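Local atomic coordinates of hypothetical 39.9 kDa protein (Saccharomyces cerevisiae, PDB entry 2GA8), a protein that acts as an ATP-dependent kinase that could take part in assembly of the endoplasmic reticulum membrane. Residues D21-C26 / Q232-I237; K98-V101 / N105-P108; V292-I297 / D336-L341; K308-S313 / R323-S328. One frame throughout, in Å; residues are numbered along the deposited sequence.

Interaction 1: D21-C26 / Q232-I237; sequences DNYRVC and QTIPDI
Ile234 lies between two side chains from 21-26, its CG1 branch on the ring of Tyr23 and its CG2 branch against the guanidinium of Arg24. CG1 sits over one face of the tyrosine, off centre toward the rim, in a CH-pi contact whose closest pair is Ile234 CG1 and Tyr23 CE2 at 3.8 Å. With its CG anti to the backbone N (chi1 -171°), Tyr23 carries the ring out to Ile234. The methyl Ile234 CG2 comes obliquely to 3.8 Å from Arg24 NH2, and Ile237 CD1 approaches Arg24 NH1 at 4.3 Å. Water completes the contact: it accepts from Arg24 NH2 at 3.0 Å and donates to Pro235 O at 2.7 Å. Cut back to alanine, Ile234 would probably leave a gap over the Tyr23 ring and take away one of the apolar groups beside the Arg24 guanidinium. Further out, Tyr23 OH is bonded to Lys258 O and Ser231 N, while Arg24 gives NE to Thr260 O and NH1 to Thr205 OG1. The packing thus joins the loop leading into strand 237-243, and its first residue, to the start of strand 25-30, the central strand of the parallel sheet, which leads into the P-loop of this kinase fold.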
loop_
_atom_site.group_PDB
_atom_site.type_symbol
_atom_site.label_atom_id
_atom_site.label_comp_id
_atom_site.label_asym_id
_atom_site.label_seq_id
_atom_site.Cartn_x
_atom_site.Cartn_y
_atom_site.Cartn_z
ATOM N N ASP A 21 -20.307 10.079 -1.581
ATOM C CA ASP A 21 -19.440 10.410 -2.710
ATOM C C ASP A 21 -18.325 9.414 -2.996
ATOM O O ASP A 21 -17.830 9.335 -4.123
ATOM C CB ASP A 21 -18.809 11.786 -2.487
ATOM C CG ASP A 21 -19.841 12.883 -2.343
ATOM O OD1 ASP A 21 -20.631 13.078 -3.288
ATOM O OD2 ASP A 21 -19.861 13.549 -1.286
ATOM N N ASN A 22 -17.917 8.664 -1.980
ATOM C CA ASN A 22 -16.829 7.705 -2.157
ATOM C C ASN A 22 -17.132 6.395 -1.465
ATOM O O ASN A 22 -17.569 6.380 -0.313
ATOM C CB ASN A 22 -15.519 8.264 -1.585
ATOM C CG ASN A 22 -15.051 9.520 -2.300
ATOM O OD1 ASN A 22 -15.401 10.640 -1.919
ATOM N ND2 ASN A 22 -14.253 9.335 -3.342
ATOM N N TYR A 23 -16.883 5.295 -2.163
ATOM C CA TYR A 23 -17.125 3.977 -1.595
ATOM C C TYR A 23 -16.135 3.695 -0.470
ATOM O O TYR A 23 -16.454 3.017 0.509
ATOM C CB TYR A 23 -16.981 2.894 -2.656
ATOM C CG TYR A 23 -17.438 1.548 -2.150
ATOM C CD1 TYR A 23 -18.791 1.292 -1.947
ATOM C CD2 TYR A 23 -16.520 0.547 -1.835
ATOM C CE1 TYR A 23 -19.220 0.080 -1.445
ATOM C CE2 TYR A 23 -16.941 -0.679 -1.327
ATOM C CZ TYR A 23 -18.296 -0.901 -1.136
ATOM O OH TYR A 23 -18.723 -2.106 -0.643
ATOM N N ARG A 24 -14.918 4.201 -0.623
ATOM C CA ARG A 24 -13.907 3.998 0.396
ATOM C C ARG A 24 -13.006 5.211 0.541
ATOM O O ARG A 24 -12.878 6.022 -0.378
ATOM C CB ARG A 24 -13.082 2.735 0.088
ATOM C CG ARG A 24 -12.757 2.531 -1.380
ATOM C CD ARG A 24 -11.884 1.303 -1.631
ATOM N NE ARG A 24 -12.481 0.057 -1.157
ATOM C CZ ARG A 24 -12.444 -1.097 -1.819
ATOM N NH1 ARG A 24 -11.845 -1.178 -2.998
ATOM N NH2 ARG A 24 -12.984 -2.184 -1.288
ATOM N N VAL A 25 -12.413 5.360 1.716
ATOM C CA VAL A 25 -11.516 6.476 1.950
ATOM C C VAL A 25 -10.117 5.901 2.084
ATOM O O VAL A 25 -9.943 4.770 2.529
ATOM C CB VAL A 25 -11.895 7.249 3.223
ATOM C CG1 VAL A 25 -13.304 7.820 3.073
ATOM C CG2 VAL A 25 -11.809 6.344 4.428
ATOM N N CYS A 26 -9.125 6.674 1.672
ATOM C CA CYS A 26 -7.748 6.211 1.742
ATOM C C CYS A 26 -6.941 7.042 2.713
ATOM O O CYS A 26 -7.204 8.226 2.909
ATOM C CB CYS A 26 -7.086 6.278 0.363
ATOM S SG CYS A 26 -7.749 5.097 -0.848
ATOM N N GLN A 232 -22.209 -5.182 -4.025
ATOM C CA GLN A 232 -21.864 -6.477 -4.593
ATOM C C GLN A 232 -20.979 -6.319 -5.834
ATOM O O GLN A 232 -20.366 -7.280 -6.290
ATOM C CB GLN A 232 -23.145 -7.230 -4.967
ATOM C CG GLN A 232 -22.941 -8.692 -5.324
ATOM C CD GLN A 232 -22.327 -9.488 -4.185
ATOM O OE1 GLN A 232 -22.787 -9.416 -3.044
ATOM N NE2 GLN A 232 -21.288 -10.257 -4.491
ATOM N N THR A 233 -20.901 -5.106 -6.370
ATOM C CA THR A 233 -20.109 -4.859 -7.577
ATOM C C THR A 233 -18.604 -4.746 -7.364
ATOM O O THR A 233 -17.847 -4.729 -8.332
ATOM C CB THR A 233 -20.554 -3.574 -8.287
ATOM O OG1 THR A 233 -20.266 -2.446 -7.451
ATOM C CG2 THR A 233 -22.041 -3.623 -8.589
ATOM N N ILE A 234 -18.176 -4.674 -6.109
ATOM C CA ILE A 234 -16.757 -4.538 -5.782
ATOM C C ILE A 234 -16.102 -5.902 -5.582
ATOM O O ILE A 234 -16.449 -6.636 -4.664
ATOM C CB ILE A 234 -16.583 -3.677 -4.502
ATOM C CG1 ILE A 234 -17.224 -2.302 -4.720
ATOM C CG2 ILE A 234 -15.102 -3.536 -4.150
ATOM C CD1 ILE A 234 -16.537 -1.443 -5.780
ATOM N N PRO A 235 -15.132 -6.255 -6.443
ATOM C CA PRO A 235 -14.453 -7.548 -6.336
ATOM C C PRO A 235 -13.363 -7.561 -5.276
ATOM O O PRO A 235 -12.957 -6.512 -4.783
ATOM C CB PRO A 235 -13.875 -7.734 -7.727
ATOM C CG PRO A 235 -13.403 -6.332 -8.038
ATOM C CD PRO A 235 -14.573 -5.463 -7.555
ATOM N N ASP A 236 -12.899 -8.757 -4.925
ATOM C CA ASP A 236 -11.822 -8.887 -3.955
ATOM C C ASP A 236 -10.530 -8.536 -4.678
ATOM O O ASP A 236 -10.306 -8.970 -5.806
ATOM C CB ASP A 236 -11.714 -10.324 -3.426
ATOM C CG ASP A 236 -12.817 -10.680 -2.446
ATOM O OD1 ASP A 236 -13.519 -9.766 -1.970
ATOM O OD2 ASP A 236 -12.970 -11.883 -2.139
ATOM N N ILE A 237 -9.688 -7.743 -4.027
ATOM C CA ILE A 237 -8.408 -7.351 -4.605
ATOM C C ILE A 237 -7.332 -7.883 -3.676
ATOM O O ILE A 237 -7.320 -7.555 -2.491
ATOM C CB ILE A 237 -8.283 -5.821 -4.693
ATOM C CG1 ILE A 237 -9.403 -5.262 -5.569
ATOM C CG2 ILE A 237 -6.917 -5.440 -5.267
ATOM C CD1 ILE A 237 -9.523 -3.752 -5.514
HETATM O O HOH W 1 -12.194 -4.402 -3.218
#

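Interaction 2: K98-V101 / N105-P108; sequences KDHV and NFQP
His100 and Phe106 bring their CA atoms to 6.7 Å, the nearest CA pair between 98-101 and 105-108, both of which lie in the irregular connection between helix 84-92 and strand 109-111. Their side chains point toward each other and cross at about a right angle, yet the rings overlap in part, face to face. The pair is an offset stack, with planes inclined by 23° and centroids 4.7 Å apart. The displacement sets the CD1 side of the phenylalanine over one face of the imidazole, so that Phe106 CD1 comes to 3.6 Å from His100 CG. In turn, His100 CB stands over the Phe106 face, making a CH-pi contact 4.2 Å from the centroid. Phe106 reaches the imidazole because its CG is anti to the backbone N (chi1 178°). On the opposite face of the imidazole lies Asp99 CB, and His100 ND1 has a weak hydrogen bond to Asp103 OD2, which may help to fix the turn of the ring. This is a surface aromatic stack across a short loop. Phe106, just ahead of strand 109-111, also meets the ring of Phe97, and its carbonyl accepts from Asn193 ND2 of helix 192-206.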
loop_
_atom_site.group_PDB
_atom_site.type_symbol
_atom_site.label_atom_id
_atom_site.label_comp_id
_atom_site.label_asym_id
_atom_site.label_seq_id
_atom_site.Cartn_x
_atom_site.Cartn_y
_atom_site.Cartn_z
ATOM N N LYS A 98 12.603 -9.593 -18.390
ATOM C CA LYS A 98 14.022 -9.253 -18.456
ATOM C C LYS A 98 14.381 -7.867 -18.985
ATOM O O LYS A 98 15.208 -7.174 -18.393
ATOM C CB LYS A 98 14.769 -10.308 -19.279
ATOM C CG LYS A 98 16.284 -10.146 -19.262
ATOM C CD LYS A 98 16.966 -11.252 -20.054
ATOM C CE LYS A 98 18.479 -11.173 -19.925
ATOM N NZ LYS A 98 19.016 -9.853 -20.355
ATOM N N ASP A 99 13.758 -7.455 -20.084
ATOM C CA ASP A 99 14.069 -6.163 -20.689
ATOM C C ASP A 99 13.363 -4.932 -20.117
ATOM O O ASP A 99 13.520 -3.832 -20.649
ATOM C CB ASP A 99 13.801 -6.220 -22.196
ATOM C CG ASP A 99 14.574 -7.330 -22.886
ATOM O OD1 ASP A 99 15.782 -7.481 -22.606
ATOM O OD2 ASP A 99 13.975 -8.047 -23.718
ATOM N N HIS A 100 12.604 -5.092 -19.035
ATOM C CA HIS A 100 11.886 -3.952 -18.472
ATOM C C HIS A 100 11.976 -3.785 -16.959
ATOM O O HIS A 100 11.260 -2.969 -16.388
ATOM C CB HIS A 100 10.411 -4.033 -18.874
ATOM C CG HIS A 100 10.182 -3.950 -20.350
ATOM N ND1 HIS A 100 10.348 -2.782 -21.064
ATOM C CD2 HIS A 100 9.813 -4.891 -21.251
ATOM C CE1 HIS A 100 10.090 -3.009 -22.342
ATOM N NE2 HIS A 100 9.762 -4.281 -22.480
ATOM N N VAL A 101 12.861 -4.535 -16.311
ATOM C CA VAL A 101 12.997 -4.460 -14.860
ATOM C C VAL A 101 13.311 -3.079 -14.283
ATOM O O VAL A 101 13.027 -2.820 -13.114
ATOM C CB VAL A 101 14.057 -5.464 -14.349
ATOM C CG1 VAL A 101 13.605 -6.881 -14.650
ATOM C CG2 VAL A 101 15.404 -5.184 -15.000
ATOM N N ASN A 105 8.387 3.313 -17.020
ATOM C CA ASN A 105 7.289 3.603 -17.941
ATOM C C ASN A 105 6.616 2.354 -18.518
ATOM O O ASN A 105 5.708 2.461 -19.344
ATOM C CB ASN A 105 7.765 4.495 -19.096
ATOM C CG ASN A 105 7.589 5.973 -18.805
ATOM O OD1 ASN A 105 7.736 6.812 -19.698
ATOM N ND2 ASN A 105 7.280 6.303 -17.559
ATOM N N PHE A 106 7.066 1.176 -18.097
ATOM C CA PHE A 106 6.470 -0.072 -18.561
ATOM C C PHE A 106 5.056 -0.116 -17.993
ATOM O O PHE A 106 4.873 -0.084 -16.777
ATOM C CB PHE A 106 7.269 -1.269 -18.043
ATOM C CG PHE A 106 6.693 -2.606 -18.432
ATOM C CD1 PHE A 106 6.758 -3.052 -19.746
ATOM C CD2 PHE A 106 6.102 -3.425 -17.476
ATOM C CE1 PHE A 106 6.248 -4.298 -20.103
ATOM C CE2 PHE A 106 5.586 -4.673 -17.821
ATOM C CZ PHE A 106 5.661 -5.111 -19.138
ATOM N N GLN A 107 4.056 -0.172 -18.865
ATOM C CA GLN A 107 2.677 -0.203 -18.399
ATOM C C GLN A 107 2.260 -1.579 -17.908
ATOM O O GLN A 107 2.658 -2.604 -18.462
ATOM C CB GLN A 107 1.718 0.264 -19.504
ATOM C CG GLN A 107 1.838 1.744 -19.840
ATOM C CD GLN A 107 1.602 2.635 -18.634
ATOM O OE1 GLN A 107 0.510 2.648 -18.057
ATOM N NE2 GLN A 107 2.626 3.380 -18.241
ATOM N N PRO A 108 1.458 -1.615 -16.835
ATOM C CA PRO A 108 0.980 -2.876 -16.266
ATOM C C PRO A 108 0.129 -3.605 -17.298
ATOM O O PRO A 108 -0.543 -2.970 -18.115
ATOM C CB PRO A 108 0.146 -2.424 -15.070
ATOM C CG PRO A 108 0.796 -1.137 -14.664
ATOM C CD PRO A 108 1.066 -0.473 -15.992
#

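Interaction 3: V292-I297 / D336-L341; sequences VYKIDI and DIDNHL
Lys294 NZ is gripped by three groups. Its shortest bond is to Asp338 OD1 at 2.8 Å, a salt bridge made on the syn lone pair of the carboxylate oxygen. A second hydrogen bond goes from Lys294 NZ to Ile295 O at 3.0 Å, the ammonium standing above the carbonyl plane by 36°. Asp296 OD1 adds a long salt bridge to Lys294 NZ at 3.7 Å, so one lysine links two aspartates in a network. The carboxylate oxygens Asp296 OD1 and Asp338 OD1 are 5.6 Å apart, and the ammonium probably offsets their mutual repulsion. A bend about the CB-CG bond of Lys294 (chi2 -78°) starts an otherwise extended chain that carries NZ across to the helix, where the lysine meets the Asp338 side chain at about a right angle.

The lysine belongs to strand 290-296, next to the edge strand 347-351 in the parallel sheet of this P-loop kinase fold, and Asp338 sits in the short helix 335-339 packed against that sheet. Ile337 of the same helix touches Val30 and approaches Ser32, part of the ATP site inferred by similarity.

With a leucine in place of Lys294, Asp338 would probably lose its ion-pair mate and the two aspartates would be left near each other without a positive charge between them. The aliphatic part of the lysine also packs: Lys294 CG lies 4.2 Å from Leu341 CD1, and Lys294 CE is 4.3 Å from Ile337 CG2. Leu341 in turn rests on Leu271, and the lysine touches Ile347 of the neighbouring strand.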
loop_
_atom_site.group_PDB
_atom_site.type_symbol
_atom_site.label_atom_id
_atom_site.label_comp_id
_atom_site.label_asym_id
_atom_site.label_seq_id
_atom_site.Cartn_x
_atom_site.Cartn_y
_atom_site.Cartn_z
ATOM N N VAL A 292 -3.699 12.358 4.680
ATOM C CA VAL A 292 -2.261 12.165 4.517
ATOM C C VAL A 292 -1.480 12.503 5.784
ATOM O O VAL A 292 -1.618 13.594 6.332
ATOM C CB VAL A 292 -1.728 13.044 3.366
ATOM C CG1 VAL A 292 -0.236 12.795 3.156
ATOM C CG2 VAL A 292 -2.510 12.747 2.084
ATOM N N TYR A 293 -0.659 11.555 6.234
ATOM C CA TYR A 293 0.161 11.731 7.432
ATOM C C TYR A 293 1.617 11.432 7.128
ATOM O O TYR A 293 1.939 10.486 6.404
ATOM C CB TYR A 293 -0.304 10.796 8.546
ATOM C CG TYR A 293 -1.728 11.043 8.977
ATOM C CD1 TYR A 293 -2.062 12.159 9.745
ATOM C CD2 TYR A 293 -2.750 10.184 8.581
ATOM C CE1 TYR A 293 -3.383 12.415 10.106
ATOM C CE2 TYR A 293 -4.074 10.431 8.931
ATOM C CZ TYR A 293 -4.385 11.546 9.691
ATOM O OH TYR A 293 -5.697 11.792 10.027
ATOM N N LYS A 294 2.499 12.249 7.684
ATOM C CA LYS A 294 3.924 12.053 7.485
ATOM C C LYS A 294 4.537 12.108 8.875
ATOM O O LYS A 294 4.326 13.062 9.618
ATOM C CB LYS A 294 4.483 13.159 6.581
ATOM C CG LYS A 294 5.857 12.868 6.001
ATOM C CD LYS A 294 6.944 13.098 7.016
ATOM C CE LYS A 294 8.311 12.793 6.426
ATOM N NZ LYS A 294 9.378 13.052 7.418
ATOM N N ILE A 295 5.280 11.065 9.226
ATOM C CA ILE A 295 5.902 10.986 10.539
ATOM C C ILE A 295 7.212 11.759 10.607
ATOM O O ILE A 295 8.074 11.607 9.750
ATOM C CB ILE A 295 6.191 9.514 10.927
ATOM C CG1 ILE A 295 4.894 8.700 10.892
ATOM C CG2 ILE A 295 6.828 9.450 12.319
ATOM C CD1 ILE A 295 5.111 7.203 11.102
ATOM N N ASP A 296 7.339 12.607 11.623
ATOM C CA ASP A 296 8.563 13.370 11.843
ATOM C C ASP A 296 9.243 12.592 12.957
ATOM O O ASP A 296 8.700 12.471 14.052
ATOM C CB ASP A 296 8.248 14.795 12.306
ATOM C CG ASP A 296 7.855 15.710 11.156
ATOM O OD1 ASP A 296 7.816 15.244 9.996
ATOM O OD2 ASP A 296 7.594 16.904 11.416
ATOM N N ILE A 297 10.425 12.060 12.673
ATOM C CA ILE A 297 11.141 11.234 13.636
ATOM C C ILE A 297 12.011 11.930 14.672
ATOM O O ILE A 297 12.410 13.085 14.516
ATOM C CB ILE A 297 12.057 10.213 12.914
ATOM C CG1 ILE A 297 13.205 10.949 12.217
ATOM C CG2 ILE A 297 11.256 9.412 11.902
ATOM C CD1 ILE A 297 14.256 10.032 11.612
ATOM N N ASP A 336 16.489 11.671 2.338
ATOM C CA ASP A 336 16.027 11.579 0.959
ATOM C C ASP A 336 14.517 11.799 0.877
ATOM O O ASP A 336 14.036 12.552 0.027
ATOM C CB ASP A 336 16.399 10.224 0.364
ATOM C CG ASP A 336 16.204 10.179 -1.133
ATOM O OD1 ASP A 336 16.852 10.978 -1.841
ATOM O OD2 ASP A 336 15.402 9.350 -1.604
ATOM N N ILE A 337 13.771 11.149 1.765
ATOM C CA ILE A 337 12.321 11.302 1.782
ATOM C C ILE A 337 11.923 12.762 2.028
ATOM O O ILE A 337 11.020 13.280 1.377
ATOM C CB ILE A 337 11.682 10.390 2.861
ATOM C CG1 ILE A 337 11.712 8.934 2.382
ATOM C CG2 ILE A 337 10.245 10.820 3.145
ATOM C CD1 ILE A 337 11.407 7.920 3.480
ATOM N N ASP A 338 12.603 13.428 2.959
ATOM C CA ASP A 338 12.288 14.825 3.254
ATOM C C ASP A 338 12.636 15.751 2.094
ATOM O O ASP A 338 11.870 16.659 1.761
ATOM C CB ASP A 338 13.027 15.301 4.512
ATOM C CG ASP A 338 12.502 14.651 5.781
ATOM O OD1 ASP A 338 11.336 14.197 5.790
ATOM O OD2 ASP A 338 13.253 14.606 6.777
ATOM N N ASN A 339 13.791 15.523 1.477
ATOM C CA ASN A 339 14.222 16.359 0.364
ATOM C C ASN A 339 13.296 16.210 -0.835
ATOM O O ASN A 339 13.154 17.130 -1.638
ATOM C CB ASN A 339 15.651 16.009 -0.060
ATOM C CG ASN A 339 16.677 16.315 1.018
ATOM O OD1 ASN A 339 16.461 17.177 1.868
ATOM N ND2 ASN A 339 17.810 15.620 0.975
ATOM N N HIS A 340 12.658 15.049 -0.942
ATOM C CA HIS A 340 11.765 14.776 -2.060
ATOM C C HIS A 340 10.280 14.756 -1.713
ATOM O O HIS A 340 9.462 14.258 -2.485
ATOM C CB HIS A 340 12.178 13.454 -2.702
ATOM C CG HIS A 340 13.464 13.540 -3.458
ATOM N ND1 HIS A 340 13.534 14.020 -4.748
ATOM C CD2 HIS A 340 14.736 13.256 -3.093
ATOM C CE1 HIS A 340 14.793 14.027 -5.145
ATOM N NE2 HIS A 340 15.543 13.569 -4.158
ATOM N N LEU A 341 9.927 15.315 -0.560
ATOM C CA LEU A 341 8.529 15.345 -0.145
ATOM C C LEU A 341 7.735 16.244 -1.095
ATOM O O LEU A 341 8.095 17.404 -1.299
ATOM C CB LEU A 341 8.417 15.867 1.292
ATOM C CG LEU A 341 7.047 15.686 1.949
ATOM C CD1 LEU A 341 6.768 14.196 2.115
ATOM C CD2 LEU A 341 7.011 16.387 3.303
#

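Interaction 4: K308-S313 / R323-S328; sequences KRHLQS and REKFRS. With SO4 (sulfate ion), chain F; SO4 (sulfate ion), chain G; SO4 (sulfate ion), chain H.
His310 and Lys325 supply the direct packing between the two helical segments. The extended lysine crosses the imidazole at about a right angle; the separation of Lys325 CD and His310 CD2, 3.2 Å, is unusually short and its exact value doubtful. Lys325 NZ reaches the ring edge near its plane. His310 ND1 is hydrogen-bonded to Val306 O, while Leu315 and Leu332 touch both residues.

Helices 299-312 and 319-328 follow strand 290-296, a position consistent with the lid of P-loop kinases, and the arginines here meet sulfates, probably from the crystallisation liquor. The extended Arg309 grips two of them at its guanidinium edge. Arg309 NE donates almost straight (175°) to O1 of sulfate F at 2.7 Å, and NH2 reaches its O4; toward sulfate G, Arg309 NH1 gives a bond of 2.9 Å to O1 and NH2 another to O3. Sulfate is also bound by Gly34 N, Gly36 N and Lys37 NZ of the P-loop, consistent with a place for phosphate groups.

Arg327 NH1 binds O2 of sulfate H at 2.9 Å, while Arg327 NH2 pairs with Glu324 OE1 in a salt bridge whose hydrogen bond is weak. At the C-terminal end of helix 299-312, Ser313 OG donates to Arg309 O at 2.7 Å.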
loop_
_atom_site.group_PDB
_atom_site.type_symbol
_atom_site.label_atom_id
_atom_site.label_comp_id
_atom_site.label_asym_id
_atom_site.label_seq_id
_atom_site.Cartn_x
_atom_site.Cartn_y
_atom_site.Cartn_z
ATOM N N LYS A 308 19.846 -1.144 15.640
ATOM C CA LYS A 308 19.541 -2.432 16.257
ATOM C C LYS A 308 18.990 -3.432 15.251
ATOM O O LYS A 308 19.308 -4.619 15.316
ATOM C CB LYS A 308 18.539 -2.264 17.394
ATOM C CG LYS A 308 19.091 -1.617 18.642
ATOM C CD LYS A 308 18.041 -1.687 19.735
ATOM C CE LYS A 308 18.542 -1.144 21.053
ATOM N NZ LYS A 308 17.463 -1.240 22.075
ATOM N N ARG A 309 18.153 -2.965 14.328
ATOM C CA ARG A 309 17.594 -3.864 13.321
ATOM C C ARG A 309 18.707 -4.443 12.461
ATOM O O ARG A 309 18.706 -5.633 12.145
ATOM C CB ARG A 309 16.595 -3.129 12.427
ATOM C CG ARG A 309 15.322 -2.730 13.129
ATOM C CD ARG A 309 14.349 -2.103 12.140
ATOM N NE ARG A 309 13.119 -1.677 12.793
ATOM C CZ ARG A 309 12.123 -1.056 12.172
ATOM N NH1 ARG A 309 12.213 -0.788 10.875
ATOM N NH2 ARG A 309 11.039 -0.703 12.848
ATOM N N HIS A 310 19.659 -3.598 12.082
ATOM C CA HIS A 310 20.775 -4.049 11.265
ATOM C C HIS A 310 21.628 -5.054 12.020
ATOM O O HIS A 310 22.137 -6.006 11.432
ATOM C CB HIS A 310 21.640 -2.865 10.830
ATOM C CG HIS A 310 21.033 -2.051 9.732
ATOM N ND1 HIS A 310 19.790 -1.466 9.839
ATOM C CD2 HIS A 310 21.492 -1.737 8.498
ATOM C CE1 HIS A 310 19.508 -0.829 8.717
ATOM N NE2 HIS A 310 20.525 -0.977 7.886
ATOM N N LEU A 311 21.790 -4.835 13.320
ATOM C CA LEU A 311 22.584 -5.745 14.139
ATOM C C LEU A 311 21.871 -7.084 14.279
ATOM O O LEU A 311 22.480 -8.143 14.116
ATOM C CB LEU A 311 22.821 -5.139 15.528
ATOM C CG LEU A 311 23.655 -5.982 16.501
ATOM C CD1 LEU A 311 25.040 -6.221 15.922
ATOM C CD2 LEU A 311 23.752 -5.269 17.846
ATOM N N GLN A 312 20.575 -7.037 14.576
ATOM C CA GLN A 312 19.791 -8.258 14.745
ATOM C C GLN A 312 19.682 -9.029 13.442
ATOM O O GLN A 312 19.551 -10.254 13.446
ATOM C CB GLN A 312 18.384 -7.929 15.238
ATOM C CG GLN A 312 18.334 -7.210 16.566
ATOM C CD GLN A 312 16.925 -6.794 16.932
ATOM O OE1 GLN A 312 16.249 -6.105 16.163
ATOM N NE2 GLN A 312 16.469 -7.209 18.109
ATOM N N SER A 313 19.737 -8.305 12.331
ATOM C CA SER A 313 19.632 -8.904 11.007
ATOM C C SER A 313 20.982 -9.352 10.456
ATOM O O SER A 313 21.057 -9.923 9.367
ATOM C CB SER A 313 18.980 -7.912 10.041
ATOM O OG SER A 313 17.703 -7.518 10.515
ATOM N N ARG A 323 24.816 2.418 13.597
ATOM C CA ARG A 323 24.551 3.851 13.718
ATOM C C ARG A 323 25.251 4.590 12.578
ATOM O O ARG A 323 24.706 5.543 12.011
ATOM C CB ARG A 323 25.061 4.384 15.065
ATOM C CG ARG A 323 24.330 3.853 16.299
ATOM C CD ARG A 323 24.990 4.363 17.589
ATOM N NE ARG A 323 24.364 3.837 18.805
ATOM C CZ ARG A 323 23.166 4.204 19.254
ATOM N NH1 ARG A 323 22.452 5.106 18.593
ATOM N NH2 ARG A 323 22.678 3.670 20.368
ATOM N N GLU A 324 26.458 4.145 12.244
ATOM C CA GLU A 324 27.230 4.761 11.170
ATOM C C GLU A 324 26.512 4.621 9.834
ATOM O O GLU A 324 26.449 5.572 9.059
ATOM C CB GLU A 324 28.618 4.126 11.075
ATOM C CG GLU A 324 29.420 4.555 9.846
ATOM C CD GLU A 324 29.673 6.052 9.796
ATOM O OE1 GLU A 324 30.361 6.571 10.701
ATOM O OE2 GLU A 324 29.186 6.712 8.851
ATOM N N LYS A 325 25.980 3.432 9.564
ATOM C CA LYS A 325 25.262 3.195 8.317
ATOM C C LYS A 325 24.035 4.097 8.253
ATOM O O LYS A 325 23.688 4.617 7.193
ATOM C CB LYS A 325 24.833 1.728 8.212
ATOM C CG LYS A 325 24.043 1.424 6.949
ATOM C CD LYS A 325 23.693 -0.044 6.822
ATOM C CE LYS A 325 22.869 -0.295 5.566
ATOM N NZ LYS A 325 22.518 -1.731 5.402
ATOM N N PHE A 326 23.378 4.273 9.392
ATOM C CA PHE A 326 22.194 5.116 9.471
ATOM C C PHE A 326 22.556 6.560 9.135
ATOM O O PHE A 326 21.900 7.204 8.321
ATOM C CB PHE A 326 21.604 5.058 10.880
ATOM C CG PHE A 326 20.357 5.879 11.056
ATOM C CD1 PHE A 326 19.116 5.377 10.671
ATOM C CD2 PHE A 326 20.420 7.149 11.629
ATOM C CE1 PHE A 326 17.961 6.122 10.857
ATOM C CE2 PHE A 326 19.271 7.904 11.819
ATOM C CZ PHE A 326 18.036 7.391 11.435
ATOM N N ARG A 327 23.608 7.065 9.771
ATOM C CA ARG A 327 24.033 8.442 9.550
ATOM C C ARG A 327 24.494 8.747 8.128
ATOM O O ARG A 327 24.231 9.836 7.612
ATOM C CB ARG A 327 25.156 8.810 10.524
ATOM C CG ARG A 327 24.774 8.715 11.992
ATOM C CD ARG A 327 25.852 9.355 12.858
ATOM N NE ARG A 327 27.170 8.767 12.630
ATOM C CZ ARG A 327 27.723 7.841 13.411
ATOM N NH1 ARG A 327 27.071 7.396 14.477
ATOM N NH2 ARG A 327 28.927 7.364 13.125
ATOM N N SER A 328 25.174 7.795 7.496
ATOM C CA SER A 328 25.695 8.003 6.149
ATOM C C SER A 328 24.752 7.657 4.999
ATOM O O SER A 328 24.990 8.068 3.865
ATOM C CB SER A 328 27.001 7.228 5.968
ATOM O OG SER A 328 26.791 5.833 6.065
HETATM S S SO4 F . 11.337 -2.388 15.909
HETATM O O1 SO4 F . 12.719 -2.241 15.418
HETATM O O2 SO4 F . 10.756 -3.632 15.367
HETATM O O3 SO4 F . 11.342 -2.445 17.384
HETATM O O4 SO4 F . 10.529 -1.236 15.467
HETATM S S SO4 G . 8.934 1.302 10.227
HETATM O O1 SO4 G . 10.128 0.743 9.555
HETATM O O2 SO4 G . 7.749 0.504 9.859
HETATM O O3 SO4 G . 9.140 1.283 11.685
HETATM O O4 SO4 G . 8.747 2.701 9.791
HETATM S S SO4 H . 28.980 6.381 17.626
HETATM O O1 SO4 H . 30.202 5.784 17.054
HETATM O O2 SO4 H . 27.809 5.959 16.834
HETATM O O3 SO4 H . 28.815 5.926 19.020
HETATM O O4 SO4 H . 29.089 7.852 17.597
#

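From the N terminus, interaction 1 opens at 21-26, as strand 25-30 begins, and closes only at 232-237, some two hundred residues later. Interaction 2 falls within that long loop, a short local closure whose centre is about 28 Å from that of interaction 1. After interaction 1 has closed, interaction 3 opens on strand 290-296, which neighbours strand 25-30 in the parallel sheet. Its loop returns at 336-341 and contains interaction 4, which pairs helices 299-312 and 319-328. None of the loops cross. Interactions 1 and 3 tie surrounding segments to adjacent inner strands of the parallel sheet, whereas interactions 2 and 4 lie toward the periphery, their centres about 33 Å apart.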